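Local coordinates for protein lactaldehyde dehydrogenase (Methanocaldococcus jannaschii, PDB 3PQA) that oxidises lactaldehyde to lactate with NAD as the preferred cofactor, serving coenzyme F420 biosynthesis, and works as a homotetramer, at residues K45-M50 / V131-A136; E71-L76 / E94-I99; N257-A262 / A398-D403. All blocks are in the same frame, centred on the assembly; numbering follows the deposited sequence. Where two conformers were deposited one is given.

Interaction 1: K45-M50 / V131-A136; sequences KYKEVM and VGIVGA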
loop_
_atom_site.group_PDB
_atom_site.type_symbol
_atom_site.label_atom_id
_atom_site.label_comp_id
_atom_site.label_asym_id
_atom_site.label_seq_id
_atom_site.Cartn_x
_atom_site.Cartn_y
_atom_site.Cartn_z
ATOM N N LYS B 45 -6.395 30.502 16.029
ATOM C CA LYS B 45 -6.737 30.200 17.416
ATOM C C LYS B 45 -7.412 28.841 17.562
ATOM O O LYS B 45 -7.437 28.289 18.655
ATOM C CB LYS B 45 -7.629 31.295 18.020
ATOM C CG LYS B 45 -6.933 32.640 18.154
ATOM C CD LYS B 45 -7.863 33.730 18.669
ATOM C CE LYS B 45 -7.159 35.089 18.651
ATOM N NZ LYS B 45 -8.049 36.178 19.145
ATOM N N TYR B 46 -7.932 28.296 16.457
ATOM C CA TYR B 46 -8.635 27.015 16.519
ATOM C C TYR B 46 -7.860 25.832 15.956
ATOM O O TYR B 46 -8.417 24.736 15.819
ATOM C CB TYR B 46 -9.988 27.125 15.829
ATOM C CG TYR B 46 -10.922 28.053 16.554
ATOM C CD1 TYR B 46 -11.527 27.672 17.753
ATOM C CD2 TYR B 46 -11.187 29.314 16.048
ATOM C CE1 TYR B 46 -12.384 28.548 18.425
ATOM C CE2 TYR B 46 -12.041 30.187 16.697
ATOM C CZ TYR B 46 -12.638 29.801 17.872
ATOM O OH TYR B 46 -13.476 30.693 18.493
ATOM N N LYS B 47 -6.580 26.048 15.654
ATOM C CA LYS B 47 -5.711 24.986 15.105
ATOM C C LYS B 47 -5.590 23.789 16.040
ATOM O O LYS B 47 -5.630 22.643 15.589
ATOM C CB LYS B 47 -4.322 25.532 14.764
ATOM C CG LYS B 47 -4.302 26.459 13.553
ATOM C CD LYS B 47 -2.908 27.055 13.305
ATOM C CE LYS B 47 -1.958 26.062 12.610
ATOM N NZ LYS B 47 -0.586 26.648 12.447
ATOM N N GLU B 48 -5.439 24.056 17.336
ATOM C CA GLU B 48 -5.358 22.976 18.326
ATOM C C GLU B 48 -6.642 22.170 18.444
ATOM O O GLU B 48 -6.595 20.938 18.514
ATOM C CB GLU B 48 -4.889 23.494 19.692
ATOM C CG GLU B 48 -3.378 23.676 19.747
ATOM C CD GLU B 48 -2.624 22.382 19.434
ATOM O OE1 GLU B 48 -1.883 22.339 18.431
ATOM O OE2 GLU B 48 -2.776 21.402 20.191
ATOM N N VAL B 49 -7.782 22.862 18.460
ATOM C CA VAL B 49 -9.091 22.206 18.490
ATOM C C VAL B 49 -9.295 21.250 17.314
ATOM O O VAL B 49 -9.684 20.084 17.520
ATOM C CB VAL B 49 -10.263 23.231 18.588
ATOM C CG1 VAL B 49 -11.609 22.564 18.290
ATOM C CG2 VAL B 49 -10.301 23.847 19.958
ATOM N N MET B 50 -9.033 21.731 16.095
ATOM C CA MET B 50 -9.149 20.888 14.895
ATOM C C MET B 50 -8.152 19.722 14.888
ATOM O O MET B 50 -8.508 18.594 14.516
ATOM C CB MET B 50 -8.957 21.698 13.608
ATOM C CG MET B 50 -10.224 22.086 12.853
ATOM S SD MET B 50 -11.656 20.992 12.913
ATOM C CE MET B 50 -11.148 19.706 11.792
ATOM N N VAL B 131 -1.469 19.991 8.236
ATOM C CA VAL B 131 -0.549 21.055 7.866
ATOM C C VAL B 131 -0.775 22.329 8.681
ATOM O O VAL B 131 0.172 23.089 8.916
ATOM C CB VAL B 131 -0.601 21.366 6.359
ATOM C CG1 VAL B 131 -0.005 20.202 5.579
ATOM C CG2 VAL B 131 -2.034 21.670 5.892
ATOM N N GLY B 132 -2.014 22.549 9.116
ATOM C CA GLY B 132 -2.362 23.681 9.975
ATOM C C GLY B 132 -3.586 24.390 9.416
ATOM O O GLY B 132 -4.713 23.877 9.498
ATOM N N ILE B 133 -3.364 25.573 8.849
ATOM C CA ILE B 133 -4.416 26.309 8.162
ATOM C C ILE B 133 -4.315 26.034 6.665
ATOM O O ILE B 133 -3.287 26.320 6.042
ATOM C CB ILE B 133 -4.326 27.835 8.415
ATOM C CG1 ILE B 133 -4.415 28.136 9.920
ATOM C CG2 ILE B 133 -5.437 28.567 7.662
ATOM C CD1 ILE B 133 -4.299 29.637 10.280
ATOM N N VAL B 134 -5.382 25.459 6.116
ATOM C CA VAL B 134 -5.522 25.237 4.684
ATOM C C VAL B 134 -6.260 26.435 4.105
ATOM O O VAL B 134 -7.396 26.729 4.504
ATOM C CB VAL B 134 -6.281 23.922 4.377
ATOM C CG1 VAL B 134 -6.738 23.893 2.925
ATOM C CG2 VAL B 134 -5.397 22.709 4.689
ATOM N N GLY B 135 -5.602 27.111 3.164
ATOM C CA GLY B 135 -6.230 28.184 2.388
ATOM C C GLY B 135 -6.765 27.599 1.094
ATOM O O GLY B 135 -5.989 27.256 0.208
ATOM N N ALA B 136 -8.085 27.456 1.007
ATOM C CA ALA B 136 -8.751 26.884 -0.164
ATOM C C ALA B 136 -9.289 28.010 -1.035
ATOM O O ALA B 136 -9.974 28.909 -0.552
ATOM C CB ALA B 136 -9.888 25.967 0.279
HETATM O O HOH W 1 0.804 24.361 11.316
#

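Interaction 2: E71-L76 / E94-I99; sequences EKKEEL and EVERSI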
loop_
_atom_site.group_PDB
_atom_site.type_symbol
_atom_site.label_atom_id
_atom_site.label_comp_id
_atom_site.label_asym_id
_atom_site.label_seq_id
_atom_site.Cartn_x
_atom_site.Cartn_y
_atom_site.Cartn_z
ATOM N N GLU B 71 -30.352 16.450 1.413
ATOM C CA GLU B 71 -31.693 16.957 1.748
ATOM C C GLU B 71 -32.032 18.262 1.021
ATOM O O GLU B 71 -33.209 18.587 0.834
ATOM C CB GLU B 71 -31.863 17.120 3.263
ATOM C CG GLU B 71 -31.848 15.786 4.012
ATOM C CD GLU B 71 -31.844 15.926 5.527
ATOM O OE1 GLU B 71 -31.484 17.012 6.045
ATOM O OE2 GLU B 71 -32.185 14.931 6.206
ATOM N N LYS B 72 -30.994 18.977 0.589
ATOM C CA LYS B 72 -31.139 20.249 -0.117
ATOM C C LYS B 72 -30.766 20.139 -1.599
ATOM O O LYS B 72 -30.529 21.158 -2.253
ATOM C CB LYS B 72 -30.285 21.329 0.553
ATOM C CG LYS B 72 -30.735 21.711 1.965
ATOM C CD LYS B 72 -29.792 22.749 2.587
ATOM C CE LYS B 72 -30.292 24.167 2.363
ATOM N NZ LYS B 72 -31.304 24.542 3.396
ATOM N N LYS B 73 -30.749 18.916 -2.131
ATOM C CA LYS B 73 -30.231 18.669 -3.479
ATOM C C LYS B 73 -30.833 19.581 -4.558
ATOM O O LYS B 73 -30.097 20.240 -5.295
ATOM C CB LYS B 73 -30.397 17.205 -3.883
ATOM C CG LYS B 73 -29.621 16.889 -5.137
ATOM C CD LYS B 73 -29.695 15.441 -5.564
ATOM C CE LYS B 73 -28.950 15.279 -6.886
ATOM N NZ LYS B 73 -29.381 14.043 -7.609
ATOM N N GLU B 74 -32.161 19.619 -4.642
ATOM C CA GLU B 74 -32.826 20.394 -5.705
ATOM C C GLU B 74 -32.555 21.897 -5.579
ATOM O O GLU B 74 -32.229 22.563 -6.576
ATOM C CB GLU B 74 -34.327 20.084 -5.769
ATOM C CG GLU B 74 -35.047 20.645 -7.011
ATOM C CD GLU B 74 -34.429 20.237 -8.351
ATOM O OE1 GLU B 74 -33.702 19.219 -8.437
ATOM O OE2 GLU B 74 -34.698 20.946 -9.347
ATOM N N GLU B 75 -32.670 22.411 -4.357
ATOM C CA GLU B 75 -32.361 23.803 -4.064
ATOM C C GLU B 75 -30.944 24.164 -4.485
ATOM O O GLU B 75 -30.723 25.210 -5.104
ATOM C CB GLU B 75 -32.555 24.105 -2.575
ATOM C CG GLU B 75 -32.440 25.587 -2.224
ATOM C CD GLU B 75 -32.481 25.868 -0.728
ATOM O OE1 GLU B 75 -32.061 26.975 -0.332
ATOM O OE2 GLU B 75 -32.934 24.996 0.055
ATOM N N LEU B 76 -29.978 23.308 -4.141
ATOM C CA LEU B 76 -28.586 23.594 -4.479
ATOM C C LEU B 76 -28.372 23.540 -5.990
ATOM O O LEU B 76 -27.630 24.357 -6.545
ATOM C CB LEU B 76 -27.636 22.636 -3.746
ATOM C CG LEU B 76 -27.600 22.768 -2.216
ATOM C CD1 LEU B 76 -26.776 21.615 -1.646
ATOM C CD2 LEU B 76 -27.046 24.109 -1.751
ATOM N N GLU B 94 -23.533 17.580 -10.456
ATOM C CA GLU B 94 -22.521 18.160 -9.554
ATOM C C GLU B 94 -22.900 17.974 -8.070
ATOM O O GLU B 94 -22.060 17.594 -7.243
ATOM C CB GLU B 94 -22.225 19.645 -9.847
ATOM C CG GLU B 94 -21.105 20.182 -8.932
ATOM C CD GLU B 94 -20.756 21.646 -9.109
ATOM O OE1 GLU B 94 -21.154 22.276 -10.114
ATOM O OE2 GLU B 94 -20.048 22.166 -8.215
ATOM N N VAL B 95 -24.166 18.243 -7.741
ATOM C CA VAL B 95 -24.623 18.097 -6.352
ATOM C C VAL B 95 -24.444 16.653 -5.865
ATOM O O VAL B 95 -23.942 16.430 -4.755
ATOM C CB VAL B 95 -26.084 18.556 -6.118
ATOM C CG1 VAL B 95 -26.444 18.365 -4.651
ATOM C CG2 VAL B 95 -26.280 20.021 -6.508
ATOM N N GLU B 96 -24.842 15.689 -6.699
ATOM C CA GLU B 96 -24.682 14.267 -6.376
ATOM C C GLU B 96 -23.200 13.896 -6.142
ATOM O O GLU B 96 -22.875 13.174 -5.180
ATOM C CB GLU B 96 -25.322 13.395 -7.463
ATOM C CG GLU B 96 -25.512 11.930 -7.078
ATOM C CD GLU B 96 -26.557 11.715 -5.982
ATOM O OE1 GLU B 96 -27.517 12.516 -5.878
ATOM O OE2 GLU B 96 -26.433 10.718 -5.232
ATOM N N ARG B 97 -22.299 14.416 -6.979
ATOM C CA ARG B 97 -20.863 14.193 -6.782
ATOM C C ARG B 97 -20.379 14.726 -5.430
ATOM O O ARG B 97 -19.581 14.076 -4.743
ATOM C CB ARG B 97 -20.035 14.859 -7.877
ATOM C CG ARG B 97 -20.545 14.645 -9.260
ATOM C CD ARG B 97 -19.887 13.509 -9.917
ATOM N NE ARG B 97 -18.627 13.916 -10.532
ATOM C CZ ARG B 97 -17.987 13.189 -11.445
ATOM N NH1 ARG B 97 -16.837 13.614 -11.941
ATOM N NH2 ARG B 97 -18.504 12.038 -11.869
ATOM N N SER B 98 -20.832 15.934 -5.074
ATOM C CA SER B 98 -20.407 16.563 -3.822
ATOM C C SER B 98 -20.795 15.739 -2.599
ATOM O O SER B 98 -20.026 15.677 -1.639
ATOM C CB SER B 98 -20.908 18.018 -3.729
ATOM O OG SER B 98 -22.277 18.084 -3.376
ATOM N N ILE B 99 -21.967 15.095 -2.654
ATOM C CA ILE B 99 -22.407 14.193 -1.572
ATOM C C ILE B 99 -21.382 13.068 -1.452
ATOM O O ILE B 99 -20.909 12.757 -0.343
ATOM C CB ILE B 99 -23.815 13.604 -1.842
ATOM C CG1 ILE B 99 -24.851 14.735 -1.906
ATOM C CG2 ILE B 99 -24.205 12.624 -0.760
ATOM C CD1 ILE B 99 -26.152 14.341 -2.607
#

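Interaction 3: N257-A262 / A398-D403; sequences NKAVNA and AIFTND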
loop_
_atom_site.group_PDB
_atom_site.type_symbol
_atom_site.label_atom_id
_atom_site.label_comp_id
_atom_site.label_asym_id
_atom_site.label_seq_id
_atom_site.Cartn_x
_atom_site.Cartn_y
_atom_site.Cartn_z
ATOM N N ASN B 257 -18.841 6.666 -34.345
ATOM C CA ASN B 257 -20.072 6.949 -33.608
ATOM C C ASN B 257 -19.785 7.234 -32.130
ATOM O O ASN B 257 -20.246 8.241 -31.581
ATOM C CB ASN B 257 -21.070 5.786 -33.735
ATOM C CG ASN B 257 -21.795 5.763 -35.079
ATOM O OD1 ASN B 257 -22.267 4.715 -35.516
ATOM N ND2 ASN B 257 -21.903 6.915 -35.730
ATOM N N LYS B 258 -19.012 6.346 -31.504
ATOM C CA LYS B 258 -18.633 6.480 -30.092
ATOM C C LYS B 258 -17.756 7.702 -29.848
ATOM O O LYS B 258 -17.929 8.410 -28.844
ATOM C CB LYS B 258 -17.911 5.223 -29.597
ATOM C CG LYS B 258 -18.750 3.967 -29.721
ATOM C CD LYS B 258 -18.844 3.208 -28.425
ATOM C CE LYS B 258 -19.778 2.007 -28.572
ATOM N NZ LYS B 258 -19.040 0.763 -28.957
ATOM N N ALA B 259 -16.793 7.925 -30.744
ATOM C CA ALA B 259 -15.896 9.065 -30.610
ATOM C C ALA B 259 -16.685 10.383 -30.689
ATOM O O ALA B 259 -16.492 11.288 -29.872
ATOM C CB ALA B 259 -14.812 9.023 -31.652
ATOM N N VAL B 260 -17.590 10.472 -31.658
ATOM C CA VAL B 260 -18.422 11.663 -31.807
ATOM C C VAL B 260 -19.260 11.918 -30.551
ATOM O O VAL B 260 -19.274 13.041 -30.037
ATOM C CB VAL B 260 -19.310 11.588 -33.072
ATOM C CG1 VAL B 260 -20.325 12.719 -33.092
ATOM C CG2 VAL B 260 -18.432 11.634 -34.319
ATOM N N ASN B 261 -19.957 10.894 -30.067
ATOM C CA ASN B 261 -20.757 11.056 -28.857
ATOM C C ASN B 261 -19.909 11.506 -27.673
ATOM O O ASN B 261 -20.275 12.451 -26.970
ATOM C CB ASN B 261 -21.557 9.782 -28.551
ATOM C CG ASN B 261 -22.643 9.530 -29.586
ATOM O OD1 ASN B 261 -23.078 10.453 -30.289
ATOM N ND2 ASN B 261 -23.084 8.280 -29.694
ATOM N N ALA B 262 -18.755 10.862 -27.497
ATOM C CA ALA B 262 -17.864 11.190 -26.378
ATOM C C ALA B 262 -17.337 12.603 -26.514
ATOM O O ALA B 262 -17.225 13.315 -25.507
ATOM C CB ALA B 262 -16.701 10.193 -26.286
ATOM N N ALA B 398 -6.706 12.687 -24.693
ATOM C CA ALA B 398 -7.514 11.497 -24.985
ATOM C C ALA B 398 -7.139 10.968 -26.339
ATOM O O ALA B 398 -6.688 11.736 -27.207
ATOM C CB ALA B 398 -9.029 11.812 -24.941
ATOM N N ILE B 399 -7.340 9.669 -26.504
ATOM C CA ILE B 399 -7.120 8.986 -27.774
ATOM C C ILE B 399 -8.221 7.960 -28.032
ATOM O O ILE B 399 -8.585 7.178 -27.145
ATOM C CB ILE B 399 -5.728 8.312 -27.833
ATOM C CG1 ILE B 399 -5.580 7.550 -29.153
ATOM C CG2 ILE B 399 -5.498 7.376 -26.642
ATOM C CD1 ILE B 399 -4.189 7.291 -29.551
ATOM N N PHE B 400 -8.733 7.969 -29.257
ATOM C CA PHE B 400 -9.756 7.034 -29.672
ATOM C C PHE B 400 -9.110 6.112 -30.680
ATOM O O PHE B 400 -8.644 6.562 -31.733
ATOM C CB PHE B 400 -10.946 7.787 -30.275
ATOM C CG PHE B 400 -11.690 8.629 -29.269
ATOM C CD1 PHE B 400 -11.235 9.898 -28.933
ATOM C CD2 PHE B 400 -12.842 8.131 -28.653
ATOM C CE1 PHE B 400 -11.909 10.667 -27.984
ATOM C CE2 PHE B 400 -13.533 8.893 -27.705
ATOM C CZ PHE B 400 -13.075 10.176 -27.388
ATOM N N THR B 401 -9.076 4.820 -30.349
ATOM C CA THR B 401 -8.469 3.795 -31.193
ATOM C C THR B 401 -8.879 2.437 -30.648
ATOM O O THR B 401 -9.240 2.328 -29.467
ATOM C CB THR B 401 -6.893 3.902 -31.241
ATOM O OG1 THR B 401 -6.357 2.929 -32.150
ATOM C CG2 THR B 401 -6.251 3.718 -29.841
ATOM N N ASN B 402 -8.836 1.418 -31.511
ATOM C CA ASN B 402 -9.053 0.033 -31.123
ATOM C C ASN B 402 -7.754 -0.772 -31.110
ATOM O O ASN B 402 -7.777 -1.981 -30.905
ATOM C CB ASN B 402 -10.063 -0.621 -32.076
ATOM C CG ASN B 402 -11.480 -0.159 -31.821
ATOM O OD1 ASN B 402 -11.930 -0.113 -30.674
ATOM N ND2 ASN B 402 -12.196 0.182 -32.886
ATOM N N ASP B 403 -6.624 -0.093 -31.336
ATOM C CA ASP B 403 -5.308 -0.734 -31.494
ATOM C C ASP B 403 -4.537 -0.754 -30.162
ATOM O O ASP B 403 -4.228 0.303 -29.599
ATOM C CB ASP B 403 -4.535 0.066 -32.561
ATOM C CG ASP B 403 -3.231 -0.587 -32.996
ATOM O OD1 ASP B 403 -2.348 -0.834 -32.145
ATOM O OD2 ASP B 403 -3.069 -0.777 -34.235
#

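Interaction 1: K45-M50 / V131-A136
K47, at the start of the short helix 47-51, faces G132 at the entry to the strand, with the two CA atoms 6.3 Å apart and no direct hydrogen bond joining the segments. On the helix side K47 alone makes the contact. Its CG is anti to the carbonyl carbon (chi1 -71°), and a bend further out at chi3 (79°) brings the end of the chain round to the glycine backbone. CE comes to 3.6 Å from G132 CA, where the glycine has no side chain to interfere. A beta carbon on G132 would sit only 3.0 Å from K47 CE, and it would also be pressed against the carbonyl oxygen of V131, so the residue suits both its own backbone turn and the lysine beside it. Before the bend, the lysine crosses I133 at about a right angle, with K47 CD 3.9 Å from I133 CG1. The charged end is held by polar partners: K47 NZ gives a hydrogen bond to a water at 2.9 Å, and that water donates to V131 O at 2.8 Å. NZ also bonds N215 OD1, the same oxygen that accepts the backbone N of I133. Were this lysine an alanine, the bridging water and N215 OD1 would probably lose their cationic partner, and a gap would open beside G132. Strand 122-138 runs parallel to both 160-165 and 216-220 in a mixed sheet, consistent with the coenzyme-binding domain of aldehyde dehydrogenases, though the contact lies away from the probable NAD site. N159 OD1 takes the N-H of G132, and V131 makes backbone hydrogen bonds with M454, just before the antiparallel strand 455-463. I133 packs on V162 and M50 on V160, so helix 47-51 packs near the start of strand 160-165.

Interaction 2: E71-L76 / E94-I99
K73 lies obliquely across V95 and then on to E96, so one lysine makes both an apolar and a charged contact. Its CG stands anti to the backbone N (chi1 -168°), and from there the chain runs fully extended along the flank of the neighbouring helix. The first part rests on the valine: K73 CG is 3.5 Å from V95 CG1. The far end meets the glutamate, where K73 NZ forms a salt bridge and hydrogen bond with E96 OE1 at 3.0 Å. E96 comes to this point through a bend at chi2 (68°), which swings its carboxylate back beside the lysine tip. NZ approaches OE1 on the anti side, 25° out of the carboxylate plane, and K73 CE lies against the same oxygen, E96 OE1, at 3.3 Å. These residues belong to two successive helices, 73-84 and 88-111, joined by a short turn and folded back on each other as an alpha-helical hairpin. The second methyl of V95 points to the more buried side, with V95 CG2 4.0 Å from L76 CB and equally near the carbonyl oxygen of K73. Behind it, I69 of helix 55-71 touches L76, V95, S98 and I99, and V172 and E175 of helix 171-186 close over L76. The backbone of the longer helix carries an extra bond here: V95 O takes the usual I99 N and also S98 OG at 2.7 Å, which ties down the serine hydroxyl. A second ion pair, between E74 and R92, spans the same two helices, while E94 sends its OE2 to the backbone N atoms of L144 and N145 at the start of helix 145-156.

Interaction 3: N257-A262 / A398-D403
F400, at the end of strand 396-400, packs against A259 and A262 of helix 256-268, the helix of a beta-alpha-beta crossover between the parallel strands 246-250 and 278-284. The CA atoms of A259 and F400 are 6.5 Å apart, a close approach, consistent with the small alanines that the helix turns to the ring. A259 CB sits over one face of the F400 ring, 4.1 Å from its centroid and 28° off the ring normal, a CH-pi contact in which F400 CD2 is the nearest ring atom at 3.7 Å. A262, one turn on, meets the edge instead, its CB near the ring plane and 3.7 Å from F400 CE2. The phenylalanine is thus gripped by two alanines from different directions, with CG anti to the carbonyl carbon (chi1 -67°) carrying the ring out to the helix. Past the strand, T401 OG1 accepts the N-H of D403 at 3.1 Å, an ST turn, and D403 then N-caps helix 404-413, its OD1 accepting from K406 N. N402, in that turn, makes backbone hydrogen bonds to the third subunit. I399, the residue before F400, instead touches F410 of helix 404-413. With one helix against F400 and another against I399, the strand lies in the middle layer of an alpha/beta/alpha sandwich, as in the catalytic domain of aldehyde dehydrogenases.

From the N terminus, the chain passes 45-50, then 71-76 and 94-99, and closes interaction 1 on reaching 131-136. Interaction 2 is therefore nested inside that loop, a short helical hairpin within a mostly helical excursion; their centres lie 27 Å apart and the two contacts do not touch. Interaction 3 opens only later, at 257-262, and closes at 398-403, in series with the others. Its centre is about 45 Å from that of interaction 1, on the opposite side of the chain's centre. Interaction 1 fastens an early helix to the sheet containing strand 122-138, interaction 2 joins neighbouring helices, and interaction 3 ties a helix to the other large sheet.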